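Local structure of sensor protein (Geobacter sulfurreducens, 3H7M) at residues A[11-16]-A[205-210]; A[21-26]-A[229-234]; A[34-39]-A[92-97]; A[75-80]-A[85-90]. The protein is the periplasmic-binding-protein-like sensor domain of a membrane-bound histidine kinase, which probably passes a signal on by ATP-dependent phosphorylation of a protein histidine. All blocks are in the same frame, centred on the assembly; numbering follows the deposited sequence.

Interaction 1: residues A[11-16]-A[205-210]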
loop_
_atom_site.group_PDB
_atom_site.type_symbol
_atom_site.label_atom_id
_atom_site.label_comp_id
_atom_site.label_asym_id
_atom_site.label_seq_id
_atom_site.Cartn_x
_atom_site.Cartn_y
_atom_site.Cartn_z
ATOM N N ARG A 11 25.795 -7.073 -3.367
ATOM C CA ARG A 11 24.868 -8.140 -3.723
ATOM C C ARG A 11 23.515 -7.498 -4.041
ATOM O O ARG A 11 22.859 -6.961 -3.149
ATOM C CB ARG A 11 24.696 -9.098 -2.542
ATOM C CG ARG A 11 23.636 -10.172 -2.768
ATOM C CD ARG A 11 23.499 -11.102 -1.566
ATOM N NE ARG A 11 22.701 -12.286 -1.887
ATOM C CZ ARG A 11 23.027 -13.183 -2.816
ATOM N NH1 ARG A 11 24.141 -13.038 -3.526
ATOM N NH2 ARG A 11 22.235 -14.225 -3.041
ATOM N N THR A 12 23.100 -7.546 -5.303
ATOM C CA THR A 12 21.822 -6.964 -5.704
ATOM C C THR A 12 20.698 -7.190 -4.696
ATOM O O THR A 12 20.415 -8.327 -4.303
ATOM C CB THR A 12 21.344 -7.534 -7.052
ATOM O OG1 THR A 12 22.103 -6.943 -8.115
ATOM C CG2 THR A 12 19.848 -7.249 -7.260
ATOM N N ILE A 13 20.065 -6.100 -4.275
ATOM C CA ILE A 13 18.946 -6.203 -3.345
ATOM C C ILE A 13 17.677 -6.337 -4.178
ATOM O O ILE A 13 17.436 -5.544 -5.104
ATOM C CB ILE A 13 18.815 -4.962 -2.450
ATOM C CG1 ILE A 13 19.959 -4.929 -1.446
ATOM C CG2 ILE A 13 17.501 -4.989 -1.702
ATOM C CD1 ILE A 13 21.280 -4.591 -2.075
ATOM N N VAL A 14 16.885 -7.352 -3.860
ATOM C CA VAL A 14 15.649 -7.592 -4.583
ATOM C C VAL A 14 14.485 -6.976 -3.846
ATOM O O VAL A 14 14.211 -7.322 -2.695
ATOM C CB VAL A 14 15.398 -9.071 -4.768
ATOM C CG1 VAL A 14 14.027 -9.291 -5.393
ATOM C CG2 VAL A 14 16.471 -9.629 -5.669
ATOM N N VAL A 15 13.800 -6.069 -4.535
ATOM C CA VAL A 15 12.686 -5.341 -3.954
ATOM C C VAL A 15 11.301 -5.850 -4.321
ATOM O O VAL A 15 10.900 -5.858 -5.497
ATOM C CB VAL A 15 12.764 -3.861 -4.321
ATOM C CG1 VAL A 15 11.807 -3.071 -3.438
ATOM C CG2 VAL A 15 14.195 -3.371 -4.164
ATOM N N GLY A 16 10.571 -6.265 -3.293
ATOM C CA GLY A 16 9.232 -6.763 -3.509
ATOM C C GLY A 16 8.211 -5.652 -3.358
ATOM O O GLY A 16 8.476 -4.623 -2.724
ATOM N N LEU A 205 17.857 -3.498 7.207
ATOM C CA LEU A 205 16.971 -2.564 7.852
ATOM C C LEU A 205 17.610 -1.187 7.996
ATOM O O LEU A 205 17.018 -0.175 7.630
ATOM C CB LEU A 205 16.575 -3.058 9.242
ATOM C CG LEU A 205 15.614 -2.082 9.940
ATOM C CD1 LEU A 205 14.184 -2.454 9.599
ATOM C CD2 LEU A 205 15.814 -2.117 11.437
ATOM N N ALA A 206 18.818 -1.152 8.537
ATOM C CA ALA A 206 19.522 0.107 8.783
ATOM C C ALA A 206 19.979 0.776 7.500
ATOM O O ALA A 206 20.118 2.003 7.418
ATOM C CB ALA A 206 20.729 -0.142 9.697
ATOM N N ARG A 207 20.221 -0.050 6.503
ATOM C CA ARG A 207 20.660 0.442 5.220
ATOM C C ARG A 207 19.526 1.331 4.679
ATOM O O ARG A 207 19.746 2.475 4.264
ATOM C CB ARG A 207 20.916 -0.760 4.317
ATOM C CG ARG A 207 21.830 -0.508 3.148
ATOM C CD ARG A 207 23.293 -0.802 3.452
ATOM N NE ARG A 207 24.040 -0.882 2.196
ATOM C CZ ARG A 207 23.991 -1.919 1.355
ATOM N NH1 ARG A 207 23.240 -2.982 1.637
ATOM N NH2 ARG A 207 24.675 -1.884 0.214
ATOM N N PHE A 208 18.301 0.817 4.730
ATOM C CA PHE A 208 17.149 1.572 4.245
ATOM C C PHE A 208 16.746 2.740 5.117
ATOM O O PHE A 208 16.439 3.822 4.605
ATOM C CB PHE A 208 15.962 0.631 4.025
ATOM C CG PHE A 208 16.024 -0.093 2.707
ATOM C CD1 PHE A 208 15.574 0.521 1.540
ATOM C CD2 PHE A 208 16.641 -1.329 2.606
ATOM C CE1 PHE A 208 15.749 -0.090 0.289
ATOM C CE2 PHE A 208 16.823 -1.947 1.360
ATOM C CZ PHE A 208 16.378 -1.327 0.204
ATOM N N SER A 209 16.786 2.551 6.431
ATOM C CA SER A 209 16.387 3.616 7.338
ATOM C C SER A 209 17.282 4.821 7.150
ATOM O O SER A 209 16.828 5.965 7.148
ATOM C CB SER A 209 16.471 3.137 8.787
ATOM O OG SER A 209 15.875 1.863 8.925
ATOM N N GLU A 210 18.565 4.542 6.991
ATOM C CA GLU A 210 19.563 5.579 6.804
ATOM C C GLU A 210 19.309 6.324 5.483
ATOM O O GLU A 210 19.366 7.561 5.427
ATOM C CB GLU A 210 20.951 4.926 6.809
ATOM C CG GLU A 210 22.099 5.856 7.156
ATOM C CD GLU A 210 23.453 5.145 7.153
ATOM O OE1 GLU A 210 23.515 3.965 7.572
ATOM O OE2 GLU A 210 24.455 5.770 6.743
#
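I13, at the start of strand 13-18, meets helix 202-218 through two of its methyl groups, each directed at a different helix residue. The apolar part of the contact lies with F208. CG2 of I13 comes within 4.3 Å of F208 CZ, and the approach is edge-on, near the plane of the ring. The F208 ring is stacked with Y195, and its side chain also touches V73 and M50, so that the phenyl carries the helix onto strand 73-78 and the loop at M50. The second meeting is with a charged group but is not polar: CD1 of I13 lies obliquely to the guanidinium of R207, 4.5 Å from NH1. A chi1 of -159° sends the arginine out past the isoleucine, where its NH2 donates a hydrogen bond to the carbonyl oxygen of R9. This is plain buried packing of helix 202-218 on an edge-proximal strand of the mixed sheet, in a domain resembling the family 3 solute-binding proteins. Since no hydrogen bond joins the two segments, strand and helix meet through sparse apolar contacts, and the charge of R207 finds its partner in R9 O, not across the contact.

Interaction 2: residues A[21-26]-A[229-234]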
loop_
_atom_site.group_PDB
_atom_site.type_symbol
_atom_site.label_atom_id
_atom_site.label_comp_id
_atom_site.label_asym_id
_atom_site.label_seq_id
_atom_site.Cartn_x
_atom_site.Cartn_y
_atom_site.Cartn_z
ATOM N N TYR A 21 -0.722 -1.274 -7.041
ATOM C CA TYR A 21 -1.052 -0.409 -5.917
ATOM C C TYR A 21 -0.659 1.049 -6.208
ATOM O O TYR A 21 0.127 1.647 -5.477
ATOM C CB TYR A 21 -0.333 -0.904 -4.643
ATOM C CG TYR A 21 -1.094 -0.658 -3.353
ATOM C CD1 TYR A 21 -2.235 -1.402 -3.053
ATOM C CD2 TYR A 21 -0.703 0.351 -2.454
ATOM C CE1 TYR A 21 -2.980 -1.158 -1.901
ATOM C CE2 TYR A 21 -1.444 0.612 -1.299
ATOM C CZ TYR A 21 -2.588 -0.153 -1.030
ATOM O OH TYR A 21 -3.362 0.077 0.088
ATOM N N PRO A 22 -1.193 1.638 -7.289
ATOM C CA PRO A 22 -0.861 3.023 -7.618
ATOM C C PRO A 22 -1.503 3.986 -6.650
ATOM O O PRO A 22 -2.549 3.714 -6.091
ATOM C CB PRO A 22 -1.416 3.182 -9.030
ATOM C CG PRO A 22 -2.623 2.311 -8.986
ATOM C CD PRO A 22 -2.066 1.068 -8.327
ATOM N N PRO A 23 -0.885 5.140 -6.444
ATOM C CA PRO A 23 0.358 5.620 -7.037
ATOM C C PRO A 23 1.617 5.219 -6.272
ATOM O O PRO A 23 2.693 5.725 -6.579
ATOM C CB PRO A 23 0.157 7.116 -7.005
ATOM C CG PRO A 23 -0.453 7.289 -5.668
ATOM C CD PRO A 23 -1.512 6.208 -5.650
ATOM N N TYR A 24 1.496 4.333 -5.282
ATOM C CA TYR A 24 2.659 3.928 -4.502
ATOM C C TYR A 24 3.601 3.040 -5.270
ATOM O O TYR A 24 4.806 3.294 -5.305
ATOM C CB TYR A 24 2.237 3.237 -3.210
ATOM C CG TYR A 24 1.431 4.154 -2.316
ATOM C CD1 TYR A 24 1.935 5.377 -1.919
ATOM C CD2 TYR A 24 0.137 3.825 -1.929
ATOM C CE1 TYR A 24 1.171 6.264 -1.160
ATOM C CE2 TYR A 24 -0.635 4.707 -1.176
ATOM C CZ TYR A 24 -0.113 5.919 -0.797
ATOM O OH TYR A 24 -0.878 6.779 -0.034
ATOM N N GLU A 25 3.058 1.993 -5.875
ATOM C CA GLU A 25 3.863 1.077 -6.664
ATOM C C GLU A 25 3.010 0.329 -7.671
ATOM O O GLU A 25 1.882 -0.072 -7.363
ATOM C CB GLU A 25 4.600 0.077 -5.763
ATOM C CG GLU A 25 3.720 -0.708 -4.802
ATOM C CD GLU A 25 4.535 -1.475 -3.784
ATOM O OE1 GLU A 25 5.653 -1.018 -3.484
ATOM O OE2 GLU A 25 4.061 -2.516 -3.265
ATOM N N PHE A 26 3.552 0.143 -8.873
ATOM C CA PHE A 26 2.835 -0.563 -9.912
ATOM C C PHE A 26 3.654 -0.713 -11.180
ATOM O O PHE A 26 4.520 0.114 -11.484
ATOM C CB PHE A 26 1.535 0.179 -10.250
ATOM C CG PHE A 26 1.749 1.567 -10.783
ATOM C CD1 PHE A 26 1.794 1.804 -12.151
ATOM C CD2 PHE A 26 1.933 2.645 -9.910
ATOM C CE1 PHE A 26 2.021 3.109 -12.663
ATOM C CE2 PHE A 26 2.163 3.960 -10.396
ATOM C CZ PHE A 26 2.207 4.187 -11.774
ATOM N N LEU A 229 0.647 13.834 -6.084
ATOM C CA LEU A 229 -0.416 14.560 -5.379
ATOM C C LEU A 229 -1.189 13.714 -4.382
ATOM O O LEU A 229 -1.582 12.583 -4.686
ATOM C CB LEU A 229 -1.410 15.138 -6.377
ATOM C CG LEU A 229 -0.883 16.195 -7.343
ATOM C CD1 LEU A 229 -1.821 16.286 -8.507
ATOM C CD2 LEU A 229 -0.751 17.542 -6.642
ATOM N N GLY A 230 -1.401 14.273 -3.194
ATOM C CA GLY A 230 -2.152 13.572 -2.167
ATOM C C GLY A 230 -1.320 12.684 -1.261
ATOM O O GLY A 230 -1.784 12.280 -0.185
ATOM N N VAL A 231 -0.104 12.357 -1.698
ATOM C CA VAL A 231 0.780 11.518 -0.893
ATOM C C VAL A 231 1.221 12.339 0.328
ATOM O O VAL A 231 1.794 13.422 0.208
ATOM C CB VAL A 231 1.992 11.032 -1.720
ATOM C CG1 VAL A 231 2.966 10.260 -0.836
ATOM C CG2 VAL A 231 1.519 10.133 -2.833
ATOM N N LEU A 232 0.913 11.823 1.506
ATOM C CA LEU A 232 1.221 12.529 2.740
ATOM C C LEU A 232 2.547 12.082 3.318
ATOM O O LEU A 232 3.137 11.076 2.883
ATOM C CB LEU A 232 0.097 12.292 3.759
ATOM C CG LEU A 232 -1.313 12.601 3.231
ATOM C CD1 LEU A 232 -2.358 12.072 4.205
ATOM C CD2 LEU A 232 -1.480 14.113 3.003
ATOM N N GLU A 233 3.020 12.845 4.292
ATOM C CA GLU A 233 4.276 12.528 4.952
ATOM C C GLU A 233 4.012 12.438 6.449
ATOM O O GLU A 233 3.167 13.169 6.980
ATOM C CB GLU A 233 5.317 13.610 4.671
ATOM C CG GLU A 233 4.966 14.965 5.230
ATOM C CD GLU A 233 6.159 15.884 5.223
ATOM O OE1 GLU A 233 7.257 15.398 5.565
ATOM O OE2 GLU A 233 6.011 17.079 4.888
ATOM N N PRO A 234 4.729 11.542 7.150
ATOM C CA PRO A 234 4.548 11.373 8.599
ATOM C C PRO A 234 4.621 12.674 9.416
ATOM O O PRO A 234 3.938 12.748 10.470
ATOM C CB PRO A 234 5.633 10.363 8.962
ATOM C CG PRO A 234 5.704 9.497 7.714
ATOM C CD PRO A 234 5.683 10.547 6.618
ATOM O OXT PRO A 234 5.353 13.603 8.999
HETATM O O HOH W 1 -0.262 8.838 1.398
#
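A cis peptide bond before P23 is the striking feature of this contact, in which P23 and Y24 together receive the single side chain of V231. One methyl, V231 CG2, serves both partners: it lies 4.2 Å from Y24 CE1, placed obliquely to the phenol ring, and 4.5 Å from P23 CG. At a chi1 of 175°, V231 presents CG2 as the branch that reaches these two residues. The polar end of the tyrosine is joined to the other segment through water. Y24 OH and a water that lies at the ring edge, in its plane, are 2.6 Å apart, and this water accepts a hydrogen bond from L232 N at 3.2 Å. In the segment 21-26 a classic beta bulge sets Y24 and E25 together opposite Y21, with E25 N bonded to Y21 O at 3.0 Å; it belongs to the small antiparallel sheet formed by strands 20-21, 25-27 and 33-34 of a domain resembling the family 3 solute-binding proteins. The segment 229-234 holds the last residues of this sensor-domain construct, after helix 220-227. Helix 166-175 also packs on this pair, V167 touching both P23 and Y24, while R225 NH1 is hydrogen-bonded to V231 O.

Interaction 3: residues A[34-39]-A[92-97]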
loop_
_atom_site.group_PDB
_atom_site.type_symbol
_atom_site.label_atom_id
_atom_site.label_comp_id
_atom_site.label_asym_id
_atom_site.label_seq_id
_atom_site.Cartn_x
_atom_site.Cartn_y
_atom_site.Cartn_z
ATOM N N ALA A 34 6.943 1.289 -11.360
ATOM C CA ALA A 34 6.700 2.724 -11.260
ATOM C C ALA A 34 6.014 3.120 -9.961
ATOM O O ALA A 34 5.475 2.282 -9.227
ATOM C CB ALA A 34 5.828 3.186 -12.460
ATOM N N GLY A 35 6.025 4.417 -9.691
ATOM C CA GLY A 35 5.364 4.909 -8.501
ATOM C C GLY A 35 6.244 5.540 -7.455
ATOM O O GLY A 35 7.479 5.463 -7.533
ATOM N N TYR A 36 5.580 6.171 -6.486
ATOM C CA TYR A 36 6.208 6.834 -5.355
ATOM C C TYR A 36 7.245 5.906 -4.682
ATOM O O TYR A 36 8.392 6.287 -4.515
ATOM C CB TYR A 36 5.112 7.236 -4.356
ATOM C CG TYR A 36 5.581 7.769 -3.019
ATOM C CD1 TYR A 36 5.421 7.015 -1.845
ATOM C CD2 TYR A 36 6.146 9.046 -2.914
ATOM C CE1 TYR A 36 5.808 7.544 -0.577
ATOM C CE2 TYR A 36 6.534 9.575 -1.670
ATOM C CZ TYR A 36 6.357 8.823 -0.504
ATOM O OH TYR A 36 6.676 9.373 0.732
ATOM N N ASN A 37 6.836 4.691 -4.329
ATOM C CA ASN A 37 7.724 3.737 -3.673
ATOM C C ASN A 37 8.978 3.494 -4.495
ATOM O O ASN A 37 10.102 3.545 -3.980
ATOM C CB ASN A 37 7.007 2.394 -3.422
ATOM C CG ASN A 37 5.800 2.515 -2.454
ATOM O OD1 ASN A 37 5.506 3.576 -1.913
ATOM N ND2 ASN A 37 5.116 1.409 -2.242
ATOM N N VAL A 38 8.769 3.243 -5.777
ATOM C CA VAL A 38 9.840 2.959 -6.732
ATOM C C VAL A 38 10.850 4.100 -6.806
ATOM O O VAL A 38 12.058 3.911 -6.704
ATOM C CB VAL A 38 9.200 2.674 -8.121
ATOM C CG1 VAL A 38 10.244 2.592 -9.223
ATOM C CG2 VAL A 38 8.453 1.346 -8.042
ATOM N N GLU A 39 10.343 5.295 -6.964
ATOM C CA GLU A 39 11.183 6.459 -7.037
ATOM C C GLU A 39 11.961 6.610 -5.717
ATOM O O GLU A 39 13.152 6.949 -5.697
ATOM C CB GLU A 39 10.289 7.660 -7.270
ATOM C CG GLU A 39 10.907 8.724 -8.114
ATOM C CD GLU A 39 9.865 9.563 -8.814
ATOM O OE1 GLU A 39 8.954 8.948 -9.425
ATOM O OE2 GLU A 39 9.979 10.816 -8.757
ATOM N N PRO A 92 8.235 4.744 8.830
ATOM C CA PRO A 92 7.409 4.843 7.614
ATOM C C PRO A 92 7.785 6.003 6.689
ATOM O O PRO A 92 8.264 7.041 7.144
ATOM C CB PRO A 92 6.011 5.017 8.182
ATOM C CG PRO A 92 6.282 5.930 9.384
ATOM C CD PRO A 92 7.552 5.333 9.999
ATOM N N HIS A 93 7.579 5.836 5.387
ATOM C CA HIS A 93 7.881 6.937 4.486
ATOM C C HIS A 93 6.597 7.706 4.153
ATOM O O HIS A 93 6.633 8.808 3.600
ATOM C CB HIS A 93 8.647 6.466 3.223
ATOM C CG HIS A 93 7.963 5.403 2.413
ATOM N ND1 HIS A 93 6.775 5.617 1.740
ATOM C CD2 HIS A 93 8.344 4.136 2.111
ATOM C CE1 HIS A 93 6.454 4.526 1.064
ATOM N NE2 HIS A 93 7.388 3.613 1.271
ATOM N N THR A 94 5.459 7.131 4.527
ATOM C CA THR A 94 4.176 7.806 4.310
ATOM C C THR A 94 3.056 7.266 5.223
ATOM O O THR A 94 3.150 6.169 5.777
ATOM C CB THR A 94 3.690 7.641 2.852
ATOM O OG1 THR A 94 2.519 8.438 2.641
ATOM C CG2 THR A 94 3.340 6.199 2.584
ATOM N N ILE A 95 1.999 8.053 5.367
ATOM C CA ILE A 95 0.832 7.647 6.147
ATOM C C ILE A 95 -0.335 7.433 5.177
ATOM O O ILE A 95 -0.695 8.327 4.413
ATOM C CB ILE A 95 0.420 8.723 7.153
ATOM C CG1 ILE A 95 1.597 9.039 8.071
ATOM C CG2 ILE A 95 -0.769 8.234 7.962
ATOM C CD1 ILE A 95 2.109 7.841 8.819
ATOM N N VAL A 96 -0.909 6.242 5.217
ATOM C CA VAL A 96 -2.018 5.872 4.351
ATOM C C VAL A 96 -3.378 5.861 5.054
ATOM O O VAL A 96 -3.639 5.020 5.908
ATOM C CB VAL A 96 -1.792 4.467 3.775
ATOM C CG1 VAL A 96 -2.942 4.084 2.850
ATOM C CG2 VAL A 96 -0.488 4.431 3.036
ATOM N N TYR A 97 -4.244 6.794 4.695
ATOM C CA TYR A 97 -5.585 6.851 5.267
ATOM C C TYR A 97 -6.491 5.958 4.446
ATOM O O TYR A 97 -6.184 5.640 3.303
ATOM C CB TYR A 97 -6.145 8.253 5.186
ATOM C CG TYR A 97 -5.680 9.182 6.261
ATOM C CD1 TYR A 97 -6.223 9.123 7.545
ATOM C CD2 TYR A 97 -4.742 10.173 5.986
ATOM C CE1 TYR A 97 -5.852 10.041 8.529
ATOM C CE2 TYR A 97 -4.361 11.092 6.960
ATOM C CZ TYR A 97 -4.921 11.024 8.225
ATOM O OH TYR A 97 -4.562 11.952 9.171
#
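The N-terminal turn of helix 36-48 meets the beta bulge at H93 and T94, where the long strand 87-103 turns a corner in the interior of the domain. Y36 makes the direct hydrogen bond: its OH donates to H93 O at 2.9 Å, arriving 52° out of the carbonyl plane, and that oxygen also accepts a bond from the hydroxyl of Y221. Further back on the phenol, CE1 lies 3.2 Å from H93 ND1, which sits at the ring edge near its plane. The side chains of Y36 and H93 run past one another in reverse directions and form an oblique aromatic pair, their ring planes 65° apart. CE1 of Y36 also packs on T94 CB, 4.0 Å away. A chi1 of 172° swings the phenol beside the carbonyl carbon and out toward the strand. A phenylalanine here would probably keep most of the ring packing but leave H93 O without one of its two hydroxyl donors. The N37 and H93 side chains cross at about a right angle, with N37 OD1 3.3 Å from H93 CE1, while N37 ND2 bonds to E25 OE1 and to Y193 OH. H93 NE2 is bonded to Q75 O, and T94 OG1 to L232 O. The contact thus lies between helix 220-227, which packs on Y36, and strands 73-78 and 181-198, which adjoin N37 and T94.

Interaction 4: residues A[75-80]-A[85-90]; sequences QGISWS and RQIDFT. With NA (sodium ion), chain B.
One face of the F89 ring receives the edge of W79 in a T-shaped (edge-to-face) pair. CD1 of the indole stands over the phenyl, 3.6 Å from F89 CG and offset toward the rim, and the five-membered ring and the phenyl have planes 73° apart. In the ring plane, at the edge of the phenyl, lies the carbonyl oxygen of I77, while S78 O comes obliquely to 3.3 Å from F89 CE2. With chi1 of W79 at -178°, the indole extends so that CD1 comes over the phenyl. Losing the phenyl to an alanine is likely to leave the W79 edge without its face and open a gap beside I77. Next to the aromatic pair, CG2 of I77 reaches F89 CE2 at 3.8 Å, the two side chains crossing at about a right angle. The CD1 methyls of I77 and I87 meet tip to tip, also at 3.8 Å. No hydrogen bond links the two segments: strands 73-78 and 87-103 belong to the same mixed sheet but are separated in it by strand 181-198, which bonds to the backbones of both, and the chain passes from one to the other through the short helix 81-84. S80 is the N-cap of that helix, its OG bonded to R83 N. On strand 87-103, D88 points away from this packing and binds a sodium ion through OD1 at 2.7 Å. A84 O, Q199 OE1 and a water at 3.0 Å from the sodium ion also bind it, and D88 OD2 accepts a bond from G200 N.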
loop_
_atom_site.group_PDB
_atom_site.type_symbol
_atom_site.label_atom_id
_atom_site.label_comp_id
_atom_site.label_asym_id
_atom_site.label_seq_id
_atom_site.Cartn_x
_atom_site.Cartn_y
_atom_site.Cartn_z
ATOM N N GLN A 75 9.069 -2.469 -0.228
ATOM C CA GLN A 75 9.148 -1.006 -0.192
ATOM C C GLN A 75 7.929 -0.302 0.343
ATOM O O GLN A 75 8.007 0.852 0.737
ATOM C CB GLN A 75 9.458 -0.441 -1.590
ATOM C CG GLN A 75 8.836 -1.217 -2.757
ATOM C CD GLN A 75 8.921 -0.484 -4.092
ATOM O OE1 GLN A 75 9.892 0.223 -4.383
ATOM N NE2 GLN A 75 7.901 -0.669 -4.919
ATOM N N GLY A 76 6.794 -0.987 0.362
ATOM C CA GLY A 76 5.588 -0.335 0.836
ATOM C C GLY A 76 4.623 -1.224 1.582
ATOM O O GLY A 76 3.765 -1.876 0.984
ATOM N N ILE A 77 4.748 -1.245 2.899
ATOM C CA ILE A 77 3.870 -2.069 3.686
ATOM C C ILE A 77 3.469 -1.359 4.959
ATOM O O ILE A 77 4.274 -0.667 5.595
ATOM C CB ILE A 77 4.525 -3.401 4.008
ATOM C CG1 ILE A 77 3.595 -4.228 4.892
ATOM C CG2 ILE A 77 5.857 -3.168 4.685
ATOM C CD1 ILE A 77 4.084 -5.636 5.138
ATOM N N SER A 78 2.194 -1.511 5.297
ATOM C CA SER A 78 1.626 -0.892 6.483
ATOM C C SER A 78 2.026 -1.644 7.746
ATOM O O SER A 78 2.078 -2.868 7.763
ATOM C CB SER A 78 0.101 -0.847 6.367
ATOM O OG SER A 78 -0.319 0.174 5.477
ATOM N N TRP A 79 2.312 -0.898 8.800
ATOM C CA TRP A 79 2.698 -1.485 10.071
ATOM C C TRP A 79 1.490 -1.992 10.858
ATOM O O TRP A 79 0.387 -1.430 10.756
ATOM C CB TRP A 79 3.430 -0.445 10.928
ATOM C CG TRP A 79 3.910 -1.008 12.241
ATOM C CD1 TRP A 79 5.082 -1.676 12.473
ATOM C CD2 TRP A 79 3.186 -1.032 13.476
ATOM N NE1 TRP A 79 5.127 -2.119 13.774
ATOM C CE2 TRP A 79 3.974 -1.737 14.410
ATOM C CE3 TRP A 79 1.944 -0.530 13.883
ATOM C CZ2 TRP A 79 3.561 -1.951 15.725
ATOM C CZ3 TRP A 79 1.535 -0.743 15.192
ATOM C CH2 TRP A 79 2.342 -1.447 16.096
ATOM N N SER A 80 1.714 -3.061 11.628
ATOM C CA SER A 80 0.705 -3.651 12.523
ATOM C C SER A 80 1.411 -4.591 13.485
ATOM O O SER A 80 2.470 -5.133 13.169
ATOM C CB SER A 80 -0.361 -4.449 11.775
ATOM O OG SER A 80 -0.014 -5.813 11.734
ATOM N N ARG A 85 5.576 -8.771 14.425
ATOM C CA ARG A 85 5.990 -10.045 15.002
ATOM C C ARG A 85 6.696 -10.997 14.039
ATOM O O ARG A 85 7.107 -12.088 14.442
ATOM C CB ARG A 85 4.782 -10.776 15.599
ATOM C CG ARG A 85 4.510 -10.455 17.057
ATOM C CD ARG A 85 3.598 -11.503 17.691
ATOM N NE ARG A 85 2.181 -11.200 17.523
ATOM C CZ ARG A 85 1.574 -10.159 18.087
ATOM N NH1 ARG A 85 2.263 -9.320 18.852
ATOM N NH2 ARG A 85 0.275 -9.965 17.895
ATOM N N GLN A 86 6.842 -10.605 12.777
ATOM C CA GLN A 86 7.485 -11.491 11.812
ATOM C C GLN A 86 8.441 -10.817 10.846
ATOM O O GLN A 86 9.172 -11.493 10.118
ATOM C CB GLN A 86 6.430 -12.236 11.011
ATOM C CG GLN A 86 5.375 -12.901 11.853
ATOM C CD GLN A 86 4.633 -13.947 11.071
ATOM O OE1 GLN A 86 4.067 -13.658 10.017
ATOM N NE2 GLN A 86 4.637 -15.181 11.572
ATOM N N ILE A 87 8.416 -9.489 10.816
ATOM C CA ILE A 87 9.297 -8.729 9.937
ATOM C C ILE A 87 9.625 -7.428 10.634
ATOM O O ILE A 87 8.914 -7.008 11.551
ATOM C CB ILE A 87 8.629 -8.421 8.582
ATOM C CG1 ILE A 87 7.422 -7.503 8.788
ATOM C CG2 ILE A 87 8.199 -9.719 7.904
ATOM C CD1 ILE A 87 6.712 -7.109 7.490
ATOM N N ASP A 88 10.701 -6.782 10.221
ATOM C CA ASP A 88 11.059 -5.539 10.869
ATOM C C ASP A 88 10.760 -4.390 9.935
ATOM O O ASP A 88 11.048 -4.456 8.744
ATOM C CB ASP A 88 12.538 -5.560 11.272
ATOM C CG ASP A 88 12.901 -6.795 12.103
ATOM O OD1 ASP A 88 12.012 -7.330 12.797
ATOM O OD2 ASP A 88 14.074 -7.225 12.069
ATOM N N PHE A 89 10.150 -3.350 10.486
ATOM C CA PHE A 89 9.787 -2.176 9.720
ATOM C C PHE A 89 10.740 -1.052 9.994
ATOM O O PHE A 89 11.218 -0.895 11.124
ATOM C CB PHE A 89 8.395 -1.677 10.096
ATOM C CG PHE A 89 7.295 -2.624 9.740
ATOM C CD1 PHE A 89 7.206 -3.867 10.356
ATOM C CD2 PHE A 89 6.332 -2.268 8.788
ATOM C CE1 PHE A 89 6.172 -4.752 10.037
ATOM C CE2 PHE A 89 5.295 -3.150 8.462
ATOM C CZ PHE A 89 5.215 -4.396 9.088
ATOM N N THR A 90 11.009 -0.261 8.961
ATOM C CA THR A 90 11.863 0.894 9.119
ATOM C C THR A 90 10.850 1.954 9.498
ATOM O O THR A 90 9.662 1.666 9.567
ATOM C CB THR A 90 12.460 1.309 7.783
ATOM O OG1 THR A 90 11.387 1.589 6.863
ATOM C CG2 THR A 90 13.342 0.208 7.226
HETATM NA NA NA B . 9.992 -6.634 14.374
HETATM O O HOH W 2 10.106 -8.347 16.816
#

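Overall arrangement
Along the chain, interaction 4 is the most local and is enclosed by interaction 3, which in turn falls within the spans of interactions 1 and 2; the segments of those two alternate. Interactions 1, 3 and 4 all reach the mixed sheet. The centres of interactions 2 and 3 are about 4 Å apart, so the end of the construct and the start of helix 36-48 form one cluster, whereas the centres of interactions 1 and 2 are about 20 Å apart. Q75 of interaction 4 ties the groups together, bonding to E25 of interaction 2 and H93 of interaction 3. Strands 87-103 and 181-198 probably run between two lobes, as in periplasmic binding proteins, and interactions 3 and 4 lie along the first.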